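Local coordinates for protein botulinum neurotoxin type C1 (Clostridium botulinum, PDB 3R4S) that probably binds gangliosides on nerve cells through its receptor-binding domain, so that a toxin with zinc-protease activity can enter them, at residues K250-V255 against Y286-K291; N261-A266 against F282-K287. One frame throughout, in Å; residues are numbered along the deposited sequence.

Contact 1: K250-V255 against Y286-K291. With SLB (N-acetyl-beta-neuraminic acid), chain C; SIA (N-acetyl-alpha-neuraminic acid), chain D.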
ATOM      1  N   LYS A 250      12.524  -5.106 -12.836  1.00 27.09           N
ATOM      2  CA  LYS A 250      12.904  -4.904 -11.450  1.00 24.87           C
ATOM      3  C   LYS A 250      12.554  -6.155 -10.668  1.00 25.86           C
ATOM      4  O   LYS A 250      11.484  -6.735 -10.854  1.00 24.43           O
ATOM      5  CB  LYS A 250      12.198  -3.665 -10.886  1.00 25.03           C
ATOM      6  CG  LYS A 250      12.307  -3.478  -9.377  1.00 30.45           C
ATOM      7  CD  LYS A 250      11.607  -2.187  -8.931  1.00 33.27           C
ATOM      8  CE  LYS A 250      11.633  -2.015  -7.406  1.00 34.68           C
ATOM      9  NZ  LYS A 250      13.017  -1.822  -6.877  1.00 52.49           N
ATOM     10  N   GLU A 251      13.470  -6.579  -9.809  1.00 22.90           N
ATOM     11  CA  GLU A 251      13.302  -7.793  -9.024  1.00 29.41           C
ATOM     12  C   GLU A 251      12.199  -7.675  -7.990  1.00 26.60           C
ATOM     13  O   GLU A 251      12.179  -6.722  -7.216  1.00 25.95           O
ATOM     14  CB  GLU A 251      14.606  -8.133  -8.296  1.00 30.63           C
ATOM     15  CG  GLU A 251      15.738  -8.577  -9.200  1.00 35.65           C
ATOM     16  CD  GLU A 251      16.922  -9.112  -8.405  1.00 41.67           C
ATOM     17  OE1 GLU A 251      17.314  -8.486  -7.390  1.00 38.42           O
ATOM     18  OE2 GLU A 251      17.454 -10.168  -8.795  1.00 42.93           O
ATOM     19  N   TYR A 252      11.302  -8.660  -7.957  1.00 25.02           N
ATOM     20  CA  TYR A 252      10.292  -8.730  -6.899  1.00 25.45           C
ATOM     21  C   TYR A 252      10.225 -10.108  -6.271  1.00 27.03           C
ATOM     22  O   TYR A 252      10.540 -11.116  -6.918  1.00 24.94           O
ATOM     23  CB  TYR A 252       8.899  -8.385  -7.435  1.00 24.71           C
ATOM     24  CG  TYR A 252       8.717  -6.940  -7.858  1.00 22.83           C
ATOM     25  CD1 TYR A 252       8.527  -5.926  -6.913  1.00 22.30           C
ATOM     26  CD2 TYR A 252       8.723  -6.593  -9.199  1.00 23.48           C
ATOM     27  CE1 TYR A 252       8.350  -4.588  -7.306  1.00 22.24           C
ATOM     28  CE2 TYR A 252       8.556  -5.266  -9.602  1.00 24.16           C
ATOM     29  CZ  TYR A 252       8.362  -4.273  -8.655  1.00 25.77           C
ATOM     30  OH  TYR A 252       8.200  -2.966  -9.074  1.00 26.18           O
ATOM     31  N   TYR A 253       9.816 -10.148  -5.007  1.00 20.44           N
ATOM     32  CA  TYR A 253       9.289 -11.371  -4.434  1.00 23.42           C
ATOM     33  C   TYR A 253       7.791 -11.438  -4.745  1.00 24.88           C
ATOM     34  O   TYR A 253       7.005 -10.569  -4.334  1.00 23.18           O
ATOM     35  CB  TYR A 253       9.502 -11.413  -2.931  1.00 25.10           C
ATOM     36  CG  TYR A 253      10.943 -11.554  -2.504  1.00 28.79           C
ATOM     37  CD1 TYR A 253      11.665 -12.699  -2.817  1.00 28.73           C
ATOM     38  CD2 TYR A 253      11.565 -10.570  -1.739  1.00 28.39           C
ATOM     39  CE1 TYR A 253      12.975 -12.855  -2.411  1.00 29.95           C
ATOM     40  CE2 TYR A 253      12.879 -10.714  -1.321  1.00 31.92           C
ATOM     41  CZ  TYR A 253      13.575 -11.866  -1.659  1.00 32.44           C
ATOM     42  OH  TYR A 253      14.876 -12.025  -1.253  1.00 34.49           O
ATOM     43  N   MET A 254       7.407 -12.470  -5.482  1.00 22.20           N
ATOM     44  CA  MET A 254       6.029 -12.651  -5.894  1.00 22.03           C
ATOM     45  C   MET A 254       5.334 -13.492  -4.843  1.00 25.64           C
ATOM     46  O   MET A 254       5.822 -14.566  -4.486  1.00 23.69           O
ATOM     47  CB  MET A 254       5.995 -13.341  -7.255  1.00 21.27           C
ATOM     48  CG  MET A 254       4.613 -13.492  -7.871  1.00 19.06           C
ATOM     49  SD  MET A 254       4.722 -14.080  -9.575  1.00 25.06           S
ATOM     50  CE  MET A 254       2.986 -14.430  -9.917  1.00 21.62           C
ATOM     51  N   VAL A 255       4.202 -13.010  -4.341  1.00 20.02           N
ATOM     52  CA  VAL A 255       3.483 -13.720  -3.288  1.00 19.40           C
ATOM     53  C   VAL A 255       2.007 -13.869  -3.622  1.00 24.26           C
ATOM     54  O   VAL A 255       1.416 -13.047  -4.331  1.00 22.67           O
ATOM     55  CB  VAL A 255       3.602 -13.003  -1.931  1.00 21.45           C
ATOM     56  CG1 VAL A 255       5.042 -13.024  -1.438  1.00 24.65           C
ATOM     57  CG2 VAL A 255       3.095 -11.566  -2.040  1.00 19.35           C
ATOM     58  N   TYR A 286      13.279 -17.372  -4.503  1.00 25.53           N
ATOM     59  CA  TYR A 286      13.644 -16.763  -5.767  1.00 26.43           C
ATOM     60  C   TYR A 286      12.811 -15.530  -6.066  1.00 30.48           C
ATOM     61  O   TYR A 286      11.706 -15.349  -5.535  1.00 25.57           O
ATOM     62  CB  TYR A 286      13.525 -17.771  -6.907  1.00 28.05           C
ATOM     63  CG  TYR A 286      14.364 -19.014  -6.718  1.00 31.54           C
ATOM     64  CD1 TYR A 286      15.700 -18.926  -6.344  1.00 31.33           C
ATOM     65  CD2 TYR A 286      13.823 -20.277  -6.930  1.00 33.45           C
ATOM     66  CE1 TYR A 286      16.474 -20.071  -6.176  1.00 35.01           C
ATOM     67  CE2 TYR A 286      14.583 -21.421  -6.765  1.00 34.95           C
ATOM     68  CZ  TYR A 286      15.912 -21.311  -6.389  1.00 36.73           C
ATOM     69  OH  TYR A 286      16.673 -22.448  -6.225  1.00 34.47           O
ATOM     70  N   LYS A 287      13.366 -14.689  -6.926  1.00 29.04           N
ATOM     71  CA  LYS A 287      12.754 -13.439  -7.320  1.00 28.16           C
ATOM     72  C   LYS A 287      12.292 -13.551  -8.764  1.00 27.39           C
ATOM     73  O   LYS A 287      12.844 -14.337  -9.537  1.00 28.28           O
ATOM     74  CB  LYS A 287      13.800 -12.335  -7.192  1.00 28.24           C
ATOM     75  CG  LYS A 287      14.461 -12.315  -5.818  1.00 31.54           C
ATOM     76  CD  LYS A 287      15.881 -11.790  -5.893  1.00 37.30           C
ATOM     77  CE  LYS A 287      16.649 -12.117  -4.622  1.00 42.35           C
ATOM     78  NZ  LYS A 287      17.878 -11.282  -4.485  1.00 55.26           N
ATOM     79  N   ILE A 288      11.274 -12.781  -9.129  1.00 27.16           N
ATOM     80  CA  ILE A 288      10.899 -12.657 -10.534  1.00 25.21           C
ATOM     81  C   ILE A 288      11.201 -11.257 -11.032  1.00 27.80           C
ATOM     82  O   ILE A 288      11.328 -10.311 -10.247  1.00 25.98           O
ATOM     83  CB  ILE A 288       9.401 -12.982 -10.790  1.00 27.82           C
ATOM     84  CG1 ILE A 288       8.493 -11.979 -10.094  1.00 27.81           C
ATOM     85  CG2 ILE A 288       9.060 -14.409 -10.336  1.00 26.20           C
ATOM     86  CD1 ILE A 288       8.292 -10.675 -10.844  1.00 30.07           C
ATOM     87  N   ILE A 289      11.318 -11.135 -12.348  1.00 26.13           N
ATOM     88  CA  ILE A 289      11.407  -9.842 -12.992  1.00 25.37           C
ATOM     89  C   ILE A 289      10.315  -9.831 -14.048  1.00 27.58           C
ATOM     90  O   ILE A 289      10.157 -10.808 -14.781  1.00 26.78           O
ATOM     91  CB  ILE A 289      12.782  -9.639 -13.667  1.00 29.08           C
ATOM     92  CG1 ILE A 289      13.889  -9.610 -12.608  1.00 25.97           C
ATOM     93  CG2 ILE A 289      12.779  -8.363 -14.503  1.00 24.25           C
ATOM     94  CD1 ILE A 289      15.293  -9.460 -13.183  1.00 31.96           C
ATOM     95  N   ILE A 290       9.560  -8.741 -14.113  1.00 22.61           N
ATOM     96  CA  ILE A 290       8.461  -8.618 -15.063  1.00 24.52           C
ATOM     97  C   ILE A 290       8.957  -7.983 -16.353  1.00 25.05           C
ATOM     98  O   ILE A 290       9.635  -6.959 -16.316  1.00 22.80           O
ATOM     99  CB  ILE A 290       7.326  -7.741 -14.478  1.00 23.16           C
ATOM    100  CG1 ILE A 290       6.975  -8.197 -13.053  1.00 22.50           C
ATOM    101  CG2 ILE A 290       6.096  -7.772 -15.378  1.00 21.26           C
ATOM    102  CD1 ILE A 290       6.031  -7.274 -12.326  1.00 21.99           C
ATOM    103  N   LYS A 291       8.620  -8.581 -17.492  1.00 26.27           N
ATOM    104  CA  LYS A 291       9.069  -8.046 -18.782  1.00 25.14           C
ATOM    105  C   LYS A 291       7.881  -7.640 -19.640  1.00 26.01           C
ATOM    106  O   LYS A 291       6.922  -8.399 -19.793  1.00 23.94           O
ATOM    107  CB  LYS A 291       9.912  -9.075 -19.548  1.00 23.33           C
ATOM    108  CG  LYS A 291      11.024  -9.697 -18.729  1.00 24.77           C
ATOM    109  CD  LYS A 291      12.091  -8.682 -18.343  1.00 25.87           C
ATOM    110  CE  LYS A 291      12.829  -8.142 -19.569  1.00 30.06           C
ATOM    111  NZ  LYS A 291      13.910  -7.166 -19.180  1.00 38.97           N
TER
HETATM  112  C1  SLB C6875      18.172 -28.100  -5.145  1.00 46.66           C
HETATM  113  C2  SLB C6875      18.056 -27.337  -6.437  1.00 45.06           C
HETATM  114  C3  SLB C6875      16.999 -26.238  -6.275  1.00 37.89           C
HETATM  115  C4  SLB C6875      16.748 -25.521  -7.597  1.00 36.26           C
HETATM  116  C5  SLB C6875      16.311 -26.535  -8.630  1.00 34.21           C
HETATM  117  C6  SLB C6875      17.380 -27.624  -8.766  1.00 42.79           C
HETATM  118  C7  SLB C6875      16.848 -28.703  -9.698  1.00 41.90           C
HETATM  119  C8  SLB C6875      17.958 -29.692 -10.086  1.00 51.88           C
HETATM  120  C9  SLB C6875      17.453 -30.749 -11.064  1.00 48.90           C
HETATM  121  C10 SLB C6875      15.305 -25.829 -10.755  1.00 32.49           C
HETATM  122  C11 SLB C6875      15.537 -25.043 -12.008  1.00 30.37           C
HETATM  123  N5  SLB C6875      16.331 -25.827  -9.903  1.00 36.16           N
HETATM  124  O1A SLB C6875      17.291 -28.934  -4.829  1.00 47.92           O
HETATM  125  O1B SLB C6875      19.156 -27.845  -4.415  1.00 54.15           O
HETATM  126  O2  SLB C6875      19.330 -26.738  -6.692  1.00 45.01           O
HETATM  127  O4  SLB C6875      15.716 -24.540  -7.450  1.00 40.58           O
HETATM  128  O6  SLB C6875      17.733 -28.237  -7.510  1.00 38.98           O
HETATM  129  O7  SLB C6875      15.783 -29.365  -8.991  1.00 37.53           O
HETATM  130  O8  SLB C6875      19.070 -28.996 -10.671  1.00 53.06           O
HETATM  131  O9  SLB C6875      16.815 -31.787 -10.311  1.00 52.29           O
HETATM  132  O10 SLB C6875      14.253 -26.421 -10.537  1.00 31.71           O
HETATM  133  C1  SIA D6859      14.746 -11.168 -21.186  1.00 35.83           C
HETATM  134  C2  SIA D6859      14.973 -10.843 -22.647  1.00 36.00           C
HETATM  135  C3  SIA D6859      16.464 -10.739 -22.975  1.00 34.15           C
HETATM  136  C4  SIA D6859      17.159 -12.084 -23.097  1.00 38.78           C
HETATM  137  C5  SIA D6859      16.349 -13.021 -23.973  1.00 38.27           C
HETATM  138  C6  SIA D6859      14.936 -13.123 -23.409  1.00 37.29           C
HETATM  139  C7  SIA D6859      14.044 -14.096 -24.175  1.00 34.41           C
HETATM  140  C8  SIA D6859      12.644 -14.117 -23.566  1.00 34.03           C
HETATM  141  C9  SIA D6859      11.822 -15.271 -24.132  1.00 26.40           C
HETATM  142  C10 SIA D6859      17.419 -15.019 -24.818  1.00 39.28           C
HETATM  143  C11 SIA D6859      18.023 -16.364 -24.505  1.00 37.30           C
HETATM  144  N5  SIA D6859      16.954 -14.327 -23.775  1.00 35.48           N
HETATM  145  O1A SIA D6859      13.648 -11.694 -20.865  1.00 33.23           O
HETATM  146  O1B SIA D6859      15.640 -10.896 -20.349  1.00 33.55           O
HETATM  147  O2  SIA D6859      14.343  -9.584 -22.908  1.00 35.85           O
HETATM  148  O4  SIA D6859      18.451 -11.902 -23.683  1.00 42.37           O
HETATM  149  O6  SIA D6859      14.319 -11.834 -23.441  1.00 33.26           O
HETATM  150  O7  SIA D6859      13.944 -13.674 -25.542  1.00 36.61           O
HETATM  151  O8  SIA D6859      12.725 -14.227 -22.131  1.00 31.58           O
HETATM  152  O9  SIA D6859      12.320 -16.480 -23.552  1.00 27.85           O
HETATM  153  O10 SIA D6859      17.353 -14.585 -25.959  1.00 37.25           O
HETATM  154  O   HOH W   1       9.829  -6.172 -12.795  1.00 23.72           O
HETATM  155  O   HOH W   2       9.278 -14.636  -6.311  1.00 23.98           O

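Contact 2: N261-A266 against F282-K287. With SLB (N-acetyl-beta-neuraminic acid), chain C.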
ATOM      1  N   ASN A 261       2.787 -16.327   4.025  1.00 23.81           N
ATOM      2  CA  ASN A 261       3.857 -16.993   4.768  1.00 28.33           C
ATOM      3  C   ASN A 261       4.645 -17.994   3.919  1.00 27.85           C
ATOM      4  O   ASN A 261       5.444 -18.762   4.446  1.00 26.16           O
ATOM      5  CB  ASN A 261       3.316 -17.673   6.032  1.00 29.63           C
ATOM      6  CG  ASN A 261       2.457 -18.890   5.720  1.00 36.64           C
ATOM      7  OD1 ASN A 261       2.019 -19.081   4.588  1.00 32.57           O
ATOM      8  ND2 ASN A 261       2.199 -19.713   6.736  1.00 40.08           N
ATOM      9  N   ARG A 262       4.423 -17.974   2.605  1.00 28.24           N
ATOM     10  CA  ARG A 262       5.149 -18.857   1.687  1.00 26.14           C
ATOM     11  C   ARG A 262       6.032 -18.062   0.736  1.00 28.57           C
ATOM     12  O   ARG A 262       5.614 -17.037   0.186  1.00 27.24           O
ATOM     13  CB  ARG A 262       4.189 -19.694   0.848  1.00 23.61           C
ATOM     14  CG  ARG A 262       3.163 -20.495   1.629  1.00 28.12           C
ATOM     15  CD  ARG A 262       3.809 -21.539   2.496  1.00 29.28           C
ATOM     16  NE  ARG A 262       3.054 -22.786   2.470  1.00 30.78           N
ATOM     17  CZ  ARG A 262       1.964 -23.017   3.196  1.00 40.98           C
ATOM     18  NH1 ARG A 262       1.478 -22.078   4.014  1.00 32.96           N
ATOM     19  NH2 ARG A 262       1.358 -24.190   3.098  1.00 44.84           N
ATOM     20  N   TYR A 263       7.252 -18.543   0.525  1.00 24.16           N
ATOM     21  CA  TYR A 263       8.117 -17.958  -0.488  1.00 23.67           C
ATOM     22  C   TYR A 263       8.207 -18.874  -1.702  1.00 27.19           C
ATOM     23  O   TYR A 263       7.817 -20.048  -1.658  1.00 26.13           O
ATOM     24  CB  TYR A 263       9.510 -17.658   0.068  1.00 26.29           C
ATOM     25  CG  TYR A 263      10.315 -18.891   0.407  1.00 30.48           C
ATOM     26  CD1 TYR A 263      11.024 -19.573  -0.579  1.00 30.02           C
ATOM     27  CD2 TYR A 263      10.370 -19.375   1.715  1.00 31.00           C
ATOM     28  CE1 TYR A 263      11.765 -20.704  -0.275  1.00 32.60           C
ATOM     29  CE2 TYR A 263      11.111 -20.505   2.034  1.00 31.64           C
ATOM     30  CZ  TYR A 263      11.805 -21.167   1.033  1.00 38.37           C
ATOM     31  OH  TYR A 263      12.540 -22.294   1.345  1.00 35.87           O
ATOM     32  N   MET A 264       8.726 -18.322  -2.791  1.00 24.93           N
ATOM     33  CA  MET A 264       8.759 -19.013  -4.063  1.00 26.73           C
ATOM     34  C   MET A 264      10.057 -19.803  -4.203  1.00 31.87           C
ATOM     35  O   MET A 264      11.154 -19.274  -3.997  1.00 26.80           O
ATOM     36  CB  MET A 264       8.612 -18.000  -5.198  1.00 29.82           C
ATOM     37  CG  MET A 264       7.953 -18.549  -6.419  1.00 30.40           C
ATOM     38  SD  MET A 264       7.527 -17.287  -7.632  1.00 28.42           S
ATOM     39  CE  MET A 264       5.757 -17.190  -7.345  1.00 23.81           C
ATOM     40  N   TYR A 265       9.926 -21.080  -4.536  1.00 28.48           N
ATOM     41  CA  TYR A 265      11.093 -21.918  -4.745  1.00 30.25           C
ATOM     42  C   TYR A 265      10.920 -22.711  -6.037  1.00 29.43           C
ATOM     43  O   TYR A 265       9.952 -22.507  -6.769  1.00 28.38           O
ATOM     44  CB  TYR A 265      11.303 -22.845  -3.552  1.00 32.88           C
ATOM     45  CG  TYR A 265      12.696 -23.419  -3.483  1.00 38.22           C
ATOM     46  CD1 TYR A 265      13.811 -22.591  -3.562  1.00 39.62           C
ATOM     47  CD2 TYR A 265      12.897 -24.780  -3.335  1.00 38.80           C
ATOM     48  CE1 TYR A 265      15.088 -23.107  -3.501  1.00 38.55           C
ATOM     49  CE2 TYR A 265      14.167 -25.307  -3.278  1.00 44.76           C
ATOM     50  CZ  TYR A 265      15.263 -24.464  -3.360  1.00 44.04           C
ATOM     51  OH  TYR A 265      16.542 -24.989  -3.297  1.00 53.29           O
ATOM     52  N   ALA A 266      11.862 -23.596  -6.342  1.00 29.66           N
ATOM     53  CA  ALA A 266      11.726 -24.403  -7.550  1.00 29.23           C
ATOM     54  C   ALA A 266      12.391 -25.764  -7.429  1.00 35.46           C
ATOM     55  O   ALA A 266      13.374 -25.943  -6.712  1.00 32.33           O
ATOM     56  CB  ALA A 266      12.240 -23.654  -8.780  1.00 29.82           C
ATOM     57  N   PHE A 282      10.517 -10.273   4.138  1.00 31.30           N
ATOM     58  CA  PHE A 282      10.389 -10.911   2.840  1.00 32.04           C
ATOM     59  C   PHE A 282      11.802 -11.009   2.299  1.00 34.47           C
ATOM     60  O   PHE A 282      12.315 -10.059   1.712  1.00 33.12           O
ATOM     61  CB  PHE A 282       9.523 -10.079   1.889  1.00 30.57           C
ATOM     62  CG  PHE A 282       8.055 -10.088   2.230  1.00 31.07           C
ATOM     63  CD1 PHE A 282       7.285 -11.212   1.994  1.00 32.56           C
ATOM     64  CD2 PHE A 282       7.447  -8.970   2.779  1.00 30.87           C
ATOM     65  CE1 PHE A 282       5.932 -11.225   2.303  1.00 30.58           C
ATOM     66  CE2 PHE A 282       6.103  -8.974   3.086  1.00 30.00           C
ATOM     67  CZ  PHE A 282       5.343 -10.107   2.845  1.00 32.16           C
ATOM     68  N   ASN A 283      12.452 -12.144   2.519  1.00 31.38           N
ATOM     69  CA  ASN A 283      13.843 -12.257   2.127  1.00 33.33           C
ATOM     70  C   ASN A 283      14.281 -13.689   1.846  1.00 33.94           C
ATOM     71  O   ASN A 283      15.440 -14.050   2.055  1.00 39.54           O
ATOM     72  CB  ASN A 283      14.743 -11.601   3.184  1.00 34.42           C
ATOM     73  CG  ASN A 283      14.726 -12.338   4.514  1.00 36.57           C
ATOM     74  OD1 ASN A 283      14.120 -13.404   4.651  1.00 32.68           O
ATOM     75  ND2 ASN A 283      15.403 -11.767   5.508  1.00 37.97           N
ATOM     76  N   GLU A 284      13.348 -14.506   1.372  1.00 33.79           N
ATOM     77  CA  GLU A 284      13.638 -15.912   1.108  1.00 32.75           C
ATOM     78  C   GLU A 284      13.200 -16.310  -0.293  1.00 34.36           C
ATOM     79  O   GLU A 284      12.229 -15.776  -0.832  1.00 29.48           O
ATOM     80  CB  GLU A 284      12.945 -16.803   2.136  1.00 31.58           C
ATOM     81  CG  GLU A 284      13.398 -16.562   3.566  1.00 33.61           C
ATOM     82  CD  GLU A 284      12.529 -17.287   4.582  1.00 34.39           C
ATOM     83  OE1 GLU A 284      12.645 -18.524   4.712  1.00 35.24           O
ATOM     84  OE2 GLU A 284      11.728 -16.618   5.256  1.00 32.73           O
ATOM     85  N   GLY A 285      13.929 -17.241  -0.892  1.00 31.88           N
ATOM     86  CA  GLY A 285      13.505 -17.815  -2.150  1.00 28.98           C
ATOM     87  C   GLY A 285      13.857 -16.993  -3.370  1.00 30.96           C
ATOM     88  O   GLY A 285      14.627 -16.035  -3.300  1.00 30.07           O
ATOM     89  N   TYR A 286      13.279 -17.372  -4.503  1.00 25.53           N
ATOM     90  CA  TYR A 286      13.644 -16.763  -5.767  1.00 26.43           C
ATOM     91  C   TYR A 286      12.811 -15.530  -6.066  1.00 30.48           C
ATOM     92  O   TYR A 286      11.706 -15.349  -5.535  1.00 25.57           O
ATOM     93  CB  TYR A 286      13.525 -17.771  -6.907  1.00 28.05           C
ATOM     94  CG  TYR A 286      14.364 -19.014  -6.718  1.00 31.54           C
ATOM     95  CD1 TYR A 286      15.700 -18.926  -6.344  1.00 31.33           C
ATOM     96  CD2 TYR A 286      13.823 -20.277  -6.930  1.00 33.45           C
ATOM     97  CE1 TYR A 286      16.474 -20.071  -6.176  1.00 35.01           C
ATOM     98  CE2 TYR A 286      14.583 -21.421  -6.765  1.00 34.95           C
ATOM     99  CZ  TYR A 286      15.912 -21.311  -6.389  1.00 36.73           C
ATOM    100  OH  TYR A 286      16.673 -22.448  -6.225  1.00 34.47           O
ATOM    101  N   LYS A 287      13.366 -14.689  -6.926  1.00 29.04           N
ATOM    102  CA  LYS A 287      12.754 -13.439  -7.320  1.00 28.16           C
ATOM    103  C   LYS A 287      12.292 -13.551  -8.764  1.00 27.39           C
ATOM    104  O   LYS A 287      12.844 -14.337  -9.537  1.00 28.28           O
ATOM    105  CB  LYS A 287      13.800 -12.335  -7.192  1.00 28.24           C
ATOM    106  CG  LYS A 287      14.461 -12.315  -5.818  1.00 31.54           C
ATOM    107  CD  LYS A 287      15.881 -11.790  -5.893  1.00 37.30           C
ATOM    108  CE  LYS A 287      16.649 -12.117  -4.622  1.00 42.35           C
ATOM    109  NZ  LYS A 287      17.878 -11.282  -4.485  1.00 55.26           N
TER
HETATM  110  C1  SLB C6875      18.172 -28.100  -5.145  1.00 46.66           C
HETATM  111  C2  SLB C6875      18.056 -27.337  -6.437  1.00 45.06           C
HETATM  112  C3  SLB C6875      16.999 -26.238  -6.275  1.00 37.89           C
HETATM  113  C4  SLB C6875      16.748 -25.521  -7.597  1.00 36.26           C
HETATM  114  C5  SLB C6875      16.311 -26.535  -8.630  1.00 34.21           C
HETATM  115  C6  SLB C6875      17.380 -27.624  -8.766  1.00 42.79           C
HETATM  116  C7  SLB C6875      16.848 -28.703  -9.698  1.00 41.90           C
HETATM  117  C8  SLB C6875      17.958 -29.692 -10.086  1.00 51.88           C
HETATM  118  C9  SLB C6875      17.453 -30.749 -11.064  1.00 48.90           C
HETATM  119  C10 SLB C6875      15.305 -25.829 -10.755  1.00 32.49           C
HETATM  120  C11 SLB C6875      15.537 -25.043 -12.008  1.00 30.37           C
HETATM  121  N5  SLB C6875      16.331 -25.827  -9.903  1.00 36.16           N
HETATM  122  O1A SLB C6875      17.291 -28.934  -4.829  1.00 47.92           O
HETATM  123  O1B SLB C6875      19.156 -27.845  -4.415  1.00 54.15           O
HETATM  124  O2  SLB C6875      19.330 -26.738  -6.692  1.00 45.01           O
HETATM  125  O4  SLB C6875      15.716 -24.540  -7.450  1.00 40.58           O
HETATM  126  O6  SLB C6875      17.733 -28.237  -7.510  1.00 38.98           O
HETATM  127  O7  SLB C6875      15.783 -29.365  -8.991  1.00 37.53           O
HETATM  128  O8  SLB C6875      19.070 -28.996 -10.671  1.00 53.06           O
HETATM  129  O9  SLB C6875      16.815 -31.787 -10.311  1.00 52.29           O
HETATM  130  O10 SLB C6875      14.253 -26.421 -10.537  1.00 31.71           O
HETATM  131  O   HOH W   3      10.424 -15.961  -3.012  1.00 25.45           O

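Contact 1: K250-V255 against Y286-K291
In the beta-trefoil half of the receptor-binding domain, Tyr-252 and Ile-288 form an antiparallel hydrogen-bonded pair where strands 251-255 and 288-291 meet. Tyr-252 N gives its proton to Ile-288 O at 2.8 Å, nearly straight, and Ile-288 N returns a slightly more bent bond to Tyr-252 O at 2.9 Å. The short strand axes run at 113° to each other, consistent with so brief a ladder, and water takes over at its ends: one water accepts from Lys-250 N and Ile-290 N, another accepts from Met-254 N and donates to Tyr-286 O.

The two faces differ in character. On the buried one, CG1 of Ile-288 lies between its backbone N and carbonyl carbon (chi1 64°) and packs 4.0 Å from Met-254 CB, while its CD1 sits at the edge of the Tyr-252 ring. Ile-290 CD1 also reaches this ring, 4.2 Å from Tyr-252 CD2; the hydroxyl beyond bonds to Arg-247 N. On the other face, the extended Lys-287 chain runs alongside Tyr-253, its CG 3.8 Å from Tyr-253 CE1, and crosses Glu-251. Their charged ends, Glu-251 OE1 and Lys-287 NZ, stay 4.1 Å apart, too far for a salt bridge but probably mutually favourable. Ile-289 CG1 packs on Glu-251 CG at 4.0 Å.

Strand 251-256 is also bonded, through Tyr-253 and Val-255, to strand 424-428, whose Phe-426 touches Met-254 and Ile-288, and strand 288-292 pairs with strand 307-314, placing the contact within the curled antiparallel sheet of the trefoil.

Contact 2: N261-A266 against F282-K287
Tyr-286 and Tyr-265 bring their rings together beside N-acetyl-beta-neuraminic acid, where strand 262-266 meets the loop 282-287. The planes are 17° from parallel, but the rings are slid apart and barely overlap, their centroids 5.0 Å from each other. The closest touch is therefore off-centre, Tyr-265 CE1 lying 3.2 Å from Tyr-286 OH. Ala-266 CB adds a methyl against Tyr-286 CE2 at 3.8 Å, and in the backbone Tyr-286 N donates to Met-264 O at 2.9 Å, nearly straight at the proton.

Packing is equally close at Gly-285, whose CA lies 3.4 Å from Tyr-263 CD1 and also makes a CA-H...O contact with Met-264 O. The positive phi (82°) suits glycine, and the lack of a side chain lets the backbone come this close to Tyr-263 and Met-264. The Tyr-263 ring, brought over the loop by a chi1 of 68°, receives Glu-284 CB on one face in a CH-pi contact, 4.0 Å from the ring centroid. Beyond it the carboxylate is held by Arg-277 N and Asn-278 N. The looser side is bridged by water: one molecule accepts from Met-264 N and donates to Glu-284 O and Tyr-286 O, satisfying three backbone groups that do not meet directly.

At the sugar, O4 donates to Ala-266 O at 2.8 Å and lies 2.6 Å from Tyr-286 OH, while Tyr-265 OH approaches C3. The chemistry implies a pocket wall that combines polar recognition of one sugar hydroxyl with apolar ring contact, consistent with the ganglioside binding expected of this domain.

How the contacts relate
Contacts 1 and 2 have centres 10 Å apart and end on the same stretch of chain, sharing Tyr-286 and Lys-287. Where contact 1 opens into the loop of contact 2, the Tyr-253 ring bridges them: its CE2 packs 3.2 Å from Phe-282 O and its CE1 3.4 Å from Glu-284 O. Met-254 also touches Met-264, joining the first strands of the two contacts. Tyr-286 carries the link on to N-acetyl-beta-neuraminic acid, whose pocket contact 2 supplies with Tyr-265 and Ala-266 as well. At the far end of contact 1, Lys-291 belongs to the second sialic acid pocket, its CE 3.9 Å from O1A of N-acetyl-alpha-neuraminic acid, so residues 286-291 run from one site to the other.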